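Local coordinates for protein regulator of nonsense transcripts 2 (Homo sapiens, PDB 4CEK) that acts as a factor in nonsense-mediated mRNA decay, represented here by the second of its three MIF4G domains, a largely helical domain, at residues Lys96-Gln101 / Leu154-Phe159; Leu116-Phe121 / Met143-Lys148; Ile8-Asp13 / Cys260-Phe265. All coordinates share one frame; numbering follows the deposited sequence.

Interaction 1. Residues Lys96-Gln101 / Leu154-Phe159; sequences KLLDEQ and LVRALF
Leu98 and Arg156 carry the apolar part of this contact. The two side chains slide past each other in opposite directions, so that Leu98 CG settles 4.0 Å from Arg156 CB, with CD2 of the same leucine also beside that methylene. The other methyl reaches the backbone: Leu98 CD1 lies 4.2 Å from Ala157 N, the helix surface just beyond the arginine.

A second kind of contact joins an aliphatic group to a charged flat one. Leu97 crosses Arg156 at about a right angle, and its CB comes within 3.5 Å of Arg156 NH1, while Leu97 CD1 lies over one face of the guanidinium. The arginine gets there because CG stands anti to its own carbonyl carbon (chi1 -68°) and the chain then runs extended to NE, carrying NH1 past Leu98 to Leu97. No hydrogen bond or salt bridge links the two segments; the leucines touch the arginine by van der Waals contact alone, near the protein surface.

The pairing sets the end of helix 89-99 against helix 148-159. Arg156 also touches Thr94 of the former, and Phe159 extends the seam to Ala90 and Glu91. Val155 packs on helix 185-203, while Leu154 and Leu158 turn to helix 169-179, joining helix 148-159 to the helical body.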
loop_
_atom_site.group_PDB
_atom_site.type_symbol
_atom_site.label_atom_id
_atom_site.label_comp_id
_atom_site.label_asym_id
_atom_site.label_seq_id
_atom_site.Cartn_x
_atom_site.Cartn_y
_atom_site.Cartn_z
ATOM N N LYS A 96 -9.703 -16.902 4.695
ATOM C CA LYS A 96 -10.320 -18.226 4.589
ATOM C C LYS A 96 -9.794 -19.020 3.389
ATOM O O LYS A 96 -9.682 -20.246 3.465
ATOM C CB LYS A 96 -11.854 -18.113 4.579
ATOM C CG LYS A 96 -12.441 -18.167 5.988
ATOM C CD LYS A 96 -13.480 -17.099 6.274
ATOM C CE LYS A 96 -13.880 -17.108 7.744
ATOM N NZ LYS A 96 -12.725 -16.915 8.671
ATOM N N LEU A 97 -9.467 -18.330 2.294
ATOM C CA LEU A 97 -8.842 -18.986 1.141
ATOM C C LEU A 97 -7.460 -19.546 1.540
ATOM O O LEU A 97 -7.127 -20.676 1.183
ATOM C CB LEU A 97 -8.747 -18.041 -0.078
ATOM C CG LEU A 97 -10.085 -17.573 -0.696
ATOM C CD1 LEU A 97 -9.920 -16.629 -1.894
ATOM C CD2 LEU A 97 -10.940 -18.775 -1.079
ATOM N N LEU A 98 -6.679 -18.765 2.294
ATOM C CA LEU A 98 -5.372 -19.208 2.816
ATOM C C LEU A 98 -5.508 -20.437 3.709
ATOM O O LEU A 98 -4.769 -21.404 3.549
ATOM C CB LEU A 98 -4.678 -18.098 3.622
ATOM C CG LEU A 98 -3.668 -17.152 2.977
ATOM C CD1 LEU A 98 -3.001 -16.322 4.065
ATOM C CD2 LEU A 98 -2.601 -17.882 2.185
ATOM N N ASP A 99 -6.446 -20.381 4.653
ATOM C CA ASP A 99 -6.633 -21.453 5.645
ATOM C C ASP A 99 -7.038 -22.811 5.037
ATOM O O ASP A 99 -6.592 -23.860 5.519
ATOM C CB ASP A 99 -7.650 -21.019 6.718
ATOM C CG ASP A 99 -7.087 -19.965 7.686
ATOM O OD1 ASP A 99 -5.921 -19.528 7.524
ATOM O OD2 ASP A 99 -7.822 -19.575 8.623
ATOM N N GLU A 100 -7.874 -22.791 3.996
ATOM C CA GLU A 100 -8.156 -23.996 3.199
ATOM C C GLU A 100 -6.918 -24.454 2.416
ATOM O O GLU A 100 -6.749 -24.085 1.250
ATOM C CB GLU A 100 -9.292 -23.735 2.213
ATOM C CG GLU A 100 -10.657 -23.551 2.854
ATOM C CD GLU A 100 -11.766 -23.464 1.818
ATOM O OE1 GLU A 100 -11.504 -22.963 0.699
ATOM O OE2 GLU A 100 -12.897 -23.899 2.126
ATOM N N GLN A 101 -6.088 -25.282 3.058
ATOM C CA GLN A 101 -4.758 -25.704 2.560
ATOM C C GLN A 101 -3.682 -24.743 3.062
ATOM O O GLN A 101 -3.470 -24.614 4.269
ATOM C CB GLN A 101 -4.683 -25.821 1.024
ATOM C CG GLN A 101 -5.640 -26.837 0.397
ATOM C CD GLN A 101 -5.755 -26.689 -1.116
ATOM O OE1 GLN A 101 -4.925 -26.041 -1.756
ATOM N NE2 GLN A 101 -6.787 -27.289 -1.691
ATOM N N LEU A 154 1.909 -15.759 -0.899
ATOM C CA LEU A 154 2.621 -14.560 -0.461
ATOM C C LEU A 154 1.694 -13.347 -0.585
ATOM O O LEU A 154 1.406 -12.685 0.395
ATOM C CB LEU A 154 3.873 -14.307 -1.296
ATOM C CG LEU A 154 4.640 -13.025 -0.953
ATOM C CD1 LEU A 154 4.873 -12.882 0.550
ATOM C CD2 LEU A 154 5.927 -12.863 -1.759
ATOM N N VAL A 155 1.193 -13.109 -1.795
ATOM C CA VAL A 155 0.278 -12.005 -2.094
ATOM C C VAL A 155 -0.835 -11.936 -1.050
ATOM O O VAL A 155 -1.130 -10.874 -0.507
ATOM C CB VAL A 155 -0.309 -12.152 -3.510
ATOM C CG1 VAL A 155 -1.558 -11.308 -3.655
ATOM C CG2 VAL A 155 0.708 -11.785 -4.571
ATOM N N ARG A 156 -1.404 -13.077 -0.716
ATOM C CA ARG A 156 -2.526 -13.100 0.194
ATOM C C ARG A 156 -2.114 -12.815 1.633
ATOM O O ARG A 156 -2.864 -12.191 2.393
ATOM C CB ARG A 156 -3.261 -14.437 0.093
ATOM C CG ARG A 156 -3.965 -14.632 -1.241
ATOM C CD ARG A 156 -4.550 -16.037 -1.368
ATOM N NE ARG A 156 -4.812 -16.390 -2.759
ATOM C CZ ARG A 156 -5.536 -17.439 -3.168
ATOM N NH1 ARG A 156 -6.098 -18.273 -2.309
ATOM N NH2 ARG A 156 -5.703 -17.652 -4.460
ATOM N N ALA A 157 -0.923 -13.253 2.016
ATOM C CA ALA A 157 -0.401 -12.930 3.352
ATOM C C ALA A 157 -0.031 -11.459 3.452
ATOM O O ALA A 157 -0.249 -10.847 4.484
ATOM C CB ALA A 157 0.794 -13.801 3.725
ATOM N N LEU A 158 0.537 -10.889 2.400
ATOM C CA LEU A 158 0.785 -9.446 2.364
ATOM C C LEU A 158 -0.531 -8.648 2.493
ATOM O O LEU A 158 -0.584 -7.678 3.223
ATOM C CB LEU A 158 1.518 -9.071 1.092
ATOM C CG LEU A 158 2.876 -9.739 0.914
ATOM C CD1 LEU A 158 3.575 -9.193 -0.313
ATOM C CD2 LEU A 158 3.717 -9.485 2.157
ATOM N N PHE A 159 -1.609 -9.105 1.849
ATOM C CA PHE A 159 -2.854 -8.337 1.786
ATOM C C PHE A 159 -3.589 -8.331 3.130
ATOM O O PHE A 159 -4.273 -7.351 3.469
ATOM C CB PHE A 159 -3.763 -8.889 0.679
ATOM C CG PHE A 159 -5.108 -8.215 0.590
ATOM C CD1 PHE A 159 -5.254 -7.010 -0.097
ATOM C CD2 PHE A 159 -6.227 -8.785 1.176
ATOM C CE1 PHE A 159 -6.493 -6.391 -0.202
ATOM C CE2 PHE A 159 -7.465 -8.177 1.074
ATOM C CZ PHE A 159 -7.609 -6.970 0.374
#

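Interaction 2. Residues Leu116-Phe121 / Met143-Lys148; sequences LIVDAF and MNMNTK
A Met-aromatic contact between Met145 and Phe121 joins helix 110-124 to the turn that follows helix 131-144, within the helical MIF4G domain. Met145 SD lies over a face of the Phe121 ring, 4.0 Å from its centroid and 27° off the ring normal. The sulfur is displaced toward the root of the ring, and its nearest aromatic carbon is Phe121 CG, at 3.6 Å.

The methionine chain runs straight through chi2, which brings the sulfur over the ring. As modelled, it then bends at chi3 (64°) toward helix 110-124, but CE lies impossibly close to Val118, so its place, and with it this torsion, is doubtful. On another side of the chain, Ile117 CD1 packs 3.8 Å from Met145 CG and 4.1 Å from Met145 SD. Val118 and Phe121 follow Ile117 by one and four residues on the helix, and the three thus receive a single side chain; the contact between the segments is apolar apart from the polarisable sulfur.

Within the turn, Thr147 OG1 donates to Asn146 O at 2.7 Å, from above the carbonyl plane. Thr147 occupies the N-cap position of helix 148-159, yet its side chain makes no capping bond.

Three helices meet here. Phe121 leans on Ala137 and Asp140 of helix 131-144, and Val118 touches Asn150 of helix 148-159. Asn150 also binds Met145 O through its ND2, tying the turn to the start of that helix, and Asp119 touches Lys153 further along it.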
loop_
_atom_site.group_PDB
_atom_site.type_symbol
_atom_site.label_atom_id
_atom_site.label_comp_id
_atom_site.label_asym_id
_atom_site.label_seq_id
_atom_site.Cartn_x
_atom_site.Cartn_y
_atom_site.Cartn_z
ATOM N N LEU A 116 5.659 -26.581 4.298
ATOM C CA LEU A 116 6.027 -26.347 5.691
ATOM C C LEU A 116 6.952 -25.143 5.812
ATOM O O LEU A 116 6.721 -24.299 6.661
ATOM C CB LEU A 116 6.649 -27.597 6.345
ATOM C CG LEU A 116 6.913 -27.557 7.866
ATOM C CD1 LEU A 116 5.767 -26.869 8.603
ATOM C CD2 LEU A 116 7.158 -28.947 8.456
ATOM N N ILE A 117 7.953 -25.028 4.944
ATOM C CA ILE A 117 8.894 -23.932 5.065
ATOM C C ILE A 117 8.270 -22.599 4.616
ATOM O O ILE A 117 8.614 -21.546 5.157
ATOM C CB ILE A 117 10.242 -24.199 4.362
ATOM C CG1 ILE A 117 10.232 -23.781 2.903
ATOM C CG2 ILE A 117 10.650 -25.667 4.467
ATOM C CD1 ILE A 117 11.416 -22.882 2.587
ATOM N N VAL A 118 7.344 -22.648 3.655
ATOM C CA VAL A 118 6.603 -21.460 3.258
ATOM C C VAL A 118 5.653 -20.945 4.354
ATOM O O VAL A 118 5.532 -19.745 4.572
ATOM C CB VAL A 118 5.789 -21.685 1.968
ATOM C CG1 VAL A 118 5.073 -20.409 1.594
ATOM C CG2 VAL A 118 6.693 -22.122 0.823
ATOM N N ASP A 119 4.976 -21.848 5.035
ATOM C CA ASP A 119 4.093 -21.448 6.112
ATOM C C ASP A 119 4.914 -20.862 7.254
ATOM O O ASP A 119 4.453 -19.956 7.944
ATOM C CB ASP A 119 3.244 -22.635 6.589
ATOM C CG ASP A 119 2.189 -23.070 5.554
ATOM O OD1 ASP A 119 2.151 -22.536 4.403
ATOM O OD2 ASP A 119 1.385 -23.971 5.903
ATOM N N ALA A 120 6.131 -21.367 7.443
ATOM C CA ALA A 120 7.066 -20.782 8.401
ATOM C C ALA A 120 7.419 -19.374 7.978
ATOM O O ALA A 120 7.455 -18.444 8.796
ATOM C CB ALA A 120 8.362 -21.610 8.489
ATOM N N PHE A 121 7.763 -19.259 6.697
ATOM C CA PHE A 121 8.235 -18.004 6.111
ATOM C C PHE A 121 7.177 -16.920 6.249
ATOM O O PHE A 121 7.464 -15.848 6.766
ATOM C CB PHE A 121 8.573 -18.209 4.634
ATOM C CG PHE A 121 8.980 -16.967 3.948
ATOM C CD1 PHE A 121 10.289 -16.502 4.049
ATOM C CD2 PHE A 121 8.048 -16.229 3.214
ATOM C CE1 PHE A 121 10.659 -15.326 3.406
ATOM C CE2 PHE A 121 8.427 -15.063 2.561
ATOM C CZ PHE A 121 9.720 -14.605 2.665
ATOM N N MET A 143 14.801 -17.694 -3.803
ATOM C CA MET A 143 15.756 -18.768 -4.017
ATOM C C MET A 143 15.299 -20.147 -3.575
ATOM O O MET A 143 15.818 -21.132 -4.085
ATOM C CB MET A 143 17.046 -18.452 -3.274
ATOM C CG MET A 143 17.912 -17.433 -3.988
ATOM S SD MET A 143 19.606 -18.007 -4.044
ATOM C CE MET A 143 19.452 -19.602 -4.871
ATOM N N ASN A 144 14.368 -20.230 -2.622
ATOM C CA ASN A 144 13.942 -21.526 -2.084
ATOM C C ASN A 144 12.458 -21.836 -2.210
ATOM O O ASN A 144 12.031 -22.969 -1.916
ATOM C CB ASN A 144 14.346 -21.614 -0.613
ATOM C CG ASN A 144 15.747 -21.092 -0.375
ATOM O OD1 ASN A 144 16.636 -21.301 -1.191
ATOM N ND2 ASN A 144 15.944 -20.390 0.724
ATOM N N MET A 145 11.660 -20.855 -2.632
ATOM C CA MET A 145 10.196 -20.967 -2.467
ATOM C C MET A 145 9.379 -20.511 -3.652
ATOM O O MET A 145 8.171 -20.664 -3.635
ATOM C CB MET A 145 9.722 -20.166 -1.251
ATOM C CG MET A 145 10.611 -20.289 -0.035
ATOM S SD MET A 145 10.068 -19.231 1.302
ATOM C CE MET A 145 8.497 -19.983 1.613
ATOM N N ASN A 146 10.019 -19.958 -4.666
ATOM C CA ASN A 146 9.298 -19.441 -5.805
ATOM C C ASN A 146 8.515 -20.535 -6.566
ATOM O O ASN A 146 9.061 -21.520 -7.045
ATOM C CB ASN A 146 10.250 -18.705 -6.732
ATOM C CG ASN A 146 9.518 -17.847 -7.717
ATOM O OD1 ASN A 146 8.302 -17.694 -7.610
ATOM N ND2 ASN A 146 10.239 -17.274 -8.678
ATOM N N THR A 147 7.216 -20.325 -6.679
ATOM C CA THR A 147 6.279 -21.341 -7.121
ATOM C C THR A 147 4.961 -20.598 -7.255
ATOM O O THR A 147 4.548 -19.907 -6.316
ATOM C CB THR A 147 6.146 -22.433 -6.059
ATOM O OG1 THR A 147 7.261 -23.334 -6.157
ATOM C CG2 THR A 147 4.836 -23.172 -6.198
ATOM N N LYS A 148 4.348 -20.694 -8.429
ATOM C CA LYS A 148 3.044 -20.119 -8.694
ATOM C C LYS A 148 2.138 -20.186 -7.456
ATOM O O LYS A 148 1.664 -19.153 -6.980
ATOM C CB LYS A 148 2.370 -20.822 -9.881
ATOM C CG LYS A 148 1.416 -19.922 -10.660
ATOM C CD LYS A 148 0.297 -20.711 -11.333
ATOM C CE LYS A 148 -0.776 -19.787 -11.901
ATOM N NZ LYS A 148 -1.434 -20.342 -13.121
#

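Interaction 3. Residues Ile8-Asp13 / Cys260-Phe265; sequences IWEDED and CGRFLF
Ile8 and Phe263 bring the two backbones closest, their CA atoms 6.0 Å apart. Segment 8-13 is irregular up to the start of helix 13-19, whereas 260-265 belongs to helix 247-266, kinked where the N atoms of Arg262 and Phe263 lack bonds to the preceding turn.

The CB of Trp9 points away from the helix, but the benzo part of the indole swings back, placing Trp9 CH2 3.4 Å from Phe263 CD1. The six-membered ring and the phenyl meet obliquely, their planes at 40°. Ile8 CG2 sits over the centre of one indole face and also reaches Phe263 CD1, at 3.9 Å, so the three side chains form one apolar cluster. Trp9 NE1 is bonded to Glu19 OE2, which helps fix the indole's rotation. An alanine at Trp9 is likely to leave Phe263 and Ile8 without their aromatic neighbour and Glu19 without its indole donor.

Beside this cluster, Glu10 bends at chi2 (89°) and OE2 approaches the edge of the Arg262 guanidinium, 3.1 Å from NH1. The carboxylate and guanidinium planes are nearly perpendicular (88°), and the hydrogen bond within this salt bridge is weak. Arg262 has a further partner in Tyr304, through NE to Tyr304 O and a cation-pi contact with its ring. Cohesion therefore probably rests on the apolar cluster, with the poorly ordered Glu10 adding a charged, exposed fringe.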
loop_
_atom_site.group_PDB
_atom_site.type_symbol
_atom_site.label_atom_id
_atom_site.label_comp_id
_atom_site.label_asym_id
_atom_site.label_seq_id
_atom_site.Cartn_x
_atom_site.Cartn_y
_atom_site.Cartn_z
ATOM N N ILE A 8 13.003 15.120 -3.905
ATOM C CA ILE A 8 11.739 14.423 -3.645
ATOM C C ILE A 8 11.639 13.896 -2.218
ATOM O O ILE A 8 10.549 13.860 -1.672
ATOM C CB ILE A 8 11.483 13.248 -4.619
ATOM C CG1 ILE A 8 11.396 13.743 -6.065
ATOM C CG2 ILE A 8 10.179 12.556 -4.263
ATOM C CD1 ILE A 8 11.354 12.625 -7.092
ATOM N N TRP A 9 12.759 13.491 -1.617
ATOM C CA TRP A 9 12.740 12.845 -0.282
ATOM C C TRP A 9 13.240 13.762 0.797
ATOM O O TRP A 9 14.014 14.675 0.519
ATOM C CB TRP A 9 13.567 11.551 -0.312
ATOM C CG TRP A 9 13.233 10.702 -1.508
ATOM C CD1 TRP A 9 13.914 10.635 -2.718
ATOM C CD2 TRP A 9 12.066 9.820 -1.668
ATOM N NE1 TRP A 9 13.283 9.781 -3.587
ATOM C CE2 TRP A 9 12.161 9.261 -3.017
ATOM C CE3 TRP A 9 10.996 9.460 -0.857
ATOM C CZ2 TRP A 9 11.212 8.364 -3.516
ATOM C CZ3 TRP A 9 10.051 8.551 -1.358
ATOM C CH2 TRP A 9 10.159 8.020 -2.658
ATOM N N GLU A 10 12.817 13.535 2.041
ATOM C CA GLU A 10 13.272 14.381 3.163
ATOM C C GLU A 10 14.715 14.069 3.540
ATOM O O GLU A 10 15.556 14.952 3.621
ATOM C CB GLU A 10 12.382 14.215 4.415
ATOM C CG GLU A 10 10.976 14.797 4.290
ATOM C CD GLU A 10 9.972 13.794 3.730
ATOM O OE1 GLU A 10 10.172 13.282 2.602
ATOM O OE2 GLU A 10 8.980 13.498 4.428
ATOM N N ASP A 11 14.977 12.787 3.750
ATOM C CA ASP A 11 16.203 12.303 4.353
ATOM C C ASP A 11 17.072 11.668 3.257
ATOM O O ASP A 11 16.797 11.799 2.063
ATOM C CB ASP A 11 15.810 11.260 5.415
ATOM C CG ASP A 11 16.638 11.345 6.676
ATOM O OD1 ASP A 11 17.781 11.849 6.623
ATOM O OD2 ASP A 11 16.143 10.877 7.726
ATOM N N GLU A 12 18.141 11.009 3.665
ATOM C CA GLU A 12 18.893 10.140 2.766
ATOM C C GLU A 12 18.485 8.693 3.000
ATOM O O GLU A 12 18.548 7.874 2.081
ATOM C CB GLU A 12 20.404 10.319 2.966
ATOM C CG GLU A 12 20.930 11.626 2.394
ATOM C CD GLU A 12 20.747 11.697 0.888
ATOM O OE1 GLU A 12 21.533 11.039 0.169
ATOM O OE2 GLU A 12 19.803 12.382 0.424
ATOM N N ASP A 13 18.071 8.386 4.232
ATOM C CA ASP A 13 17.487 7.090 4.557
ATOM C C ASP A 13 16.276 6.776 3.697
ATOM O O ASP A 13 16.106 5.623 3.324
ATOM C CB ASP A 13 17.103 6.999 6.038
ATOM C CG ASP A 13 18.289 6.616 6.927
ATOM O OD1 ASP A 13 19.436 7.040 6.620
ATOM O OD2 ASP A 13 18.073 5.879 7.924
ATOM N N CYS A 260 1.731 9.616 0.681
ATOM C CA CYS A 260 2.489 9.812 -0.589
ATOM C C CYS A 260 2.279 11.128 -1.298
ATOM O O CYS A 260 2.792 11.293 -2.392
ATOM C CB CYS A 260 2.174 8.709 -1.603
ATOM S SG CYS A 260 0.481 8.692 -2.295
ATOM N N GLY A 261 1.589 12.083 -0.679
ATOM C CA GLY A 261 1.343 13.400 -1.285
ATOM C C GLY A 261 2.616 14.158 -1.641
ATOM O O GLY A 261 2.673 14.824 -2.674
ATOM N N ARG A 262 3.652 14.084 -0.811
ATOM C CA ARG A 262 4.866 14.820 -1.145
ATOM C C ARG A 262 5.561 14.206 -2.325
ATOM O O ARG A 262 6.063 14.934 -3.173
ATOM C CB ARG A 262 5.829 14.920 0.032
ATOM C CG ARG A 262 5.444 16.006 1.018
ATOM C CD ARG A 262 6.042 15.716 2.380
ATOM N NE ARG A 262 5.845 16.816 3.309
ATOM C CZ ARG A 262 6.327 16.855 4.548
ATOM N NH1 ARG A 262 7.055 15.843 5.033
ATOM N NH2 ARG A 262 6.082 17.920 5.308
ATOM N N PHE A 263 5.594 12.877 -2.376
ATOM C CA PHE A 263 6.136 12.168 -3.538
ATOM C C PHE A 263 5.440 12.633 -4.803
ATOM O O PHE A 263 6.090 12.978 -5.799
ATOM C CB PHE A 263 6.009 10.646 -3.342
ATOM C CG PHE A 263 6.476 9.824 -4.527
ATOM C CD1 PHE A 263 7.806 9.509 -4.687
ATOM C CD2 PHE A 263 5.556 9.324 -5.454
ATOM C CE1 PHE A 263 8.232 8.732 -5.779
ATOM C CE2 PHE A 263 5.969 8.560 -6.555
ATOM C CZ PHE A 263 7.305 8.259 -6.718
ATOM N N LEU A 264 4.118 12.716 -4.748
ATOM C CA LEU A 264 3.358 13.155 -5.911
ATOM C C LEU A 264 3.565 14.612 -6.238
ATOM O O LEU A 264 3.666 14.994 -7.429
ATOM C CB LEU A 264 1.885 12.905 -5.712
ATOM C CG LEU A 264 1.381 11.449 -5.636
ATOM C CD1 LEU A 264 -0.079 11.477 -5.199
ATOM C CD2 LEU A 264 1.535 10.664 -6.950
ATOM N N PHE A 265 3.587 15.449 -5.198
ATOM C CA PHE A 265 3.696 16.904 -5.396
ATOM C C PHE A 265 5.107 17.242 -5.893
ATOM O O PHE A 265 5.272 18.023 -6.787
ATOM C CB PHE A 265 3.334 17.670 -4.104
ATOM C CG PHE A 265 3.310 19.159 -4.262
ATOM C CD1 PHE A 265 2.186 19.795 -4.719
ATOM C CD2 PHE A 265 4.418 19.918 -3.953
ATOM C CE1 PHE A 265 2.154 21.183 -4.880
ATOM C CE2 PHE A 265 4.397 21.314 -4.099
ATOM C CZ PHE A 265 3.261 21.943 -4.575
#

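Overall arrangement
Interactions 1 and 2 are neighbours, with centres 13 Å apart and nearest atoms about 5 Å apart. They draw on consecutive helices, 89-99 and 110-124 on one side and 131-144 and 148-159 on the other, and the chain between the halves of interaction 1 contains both halves of interaction 2. Interaction 3 lies across the chain's centre from interaction 1; its centre is 32 Å from that of interaction 1 and 34 Å from that of interaction 2. It spans almost the whole chain, so both other contacts fall between its segments in sequence. Contacts among the first helices are thus complemented by a long-range contact that places the N-terminal segment 8-13 against helix 247-266.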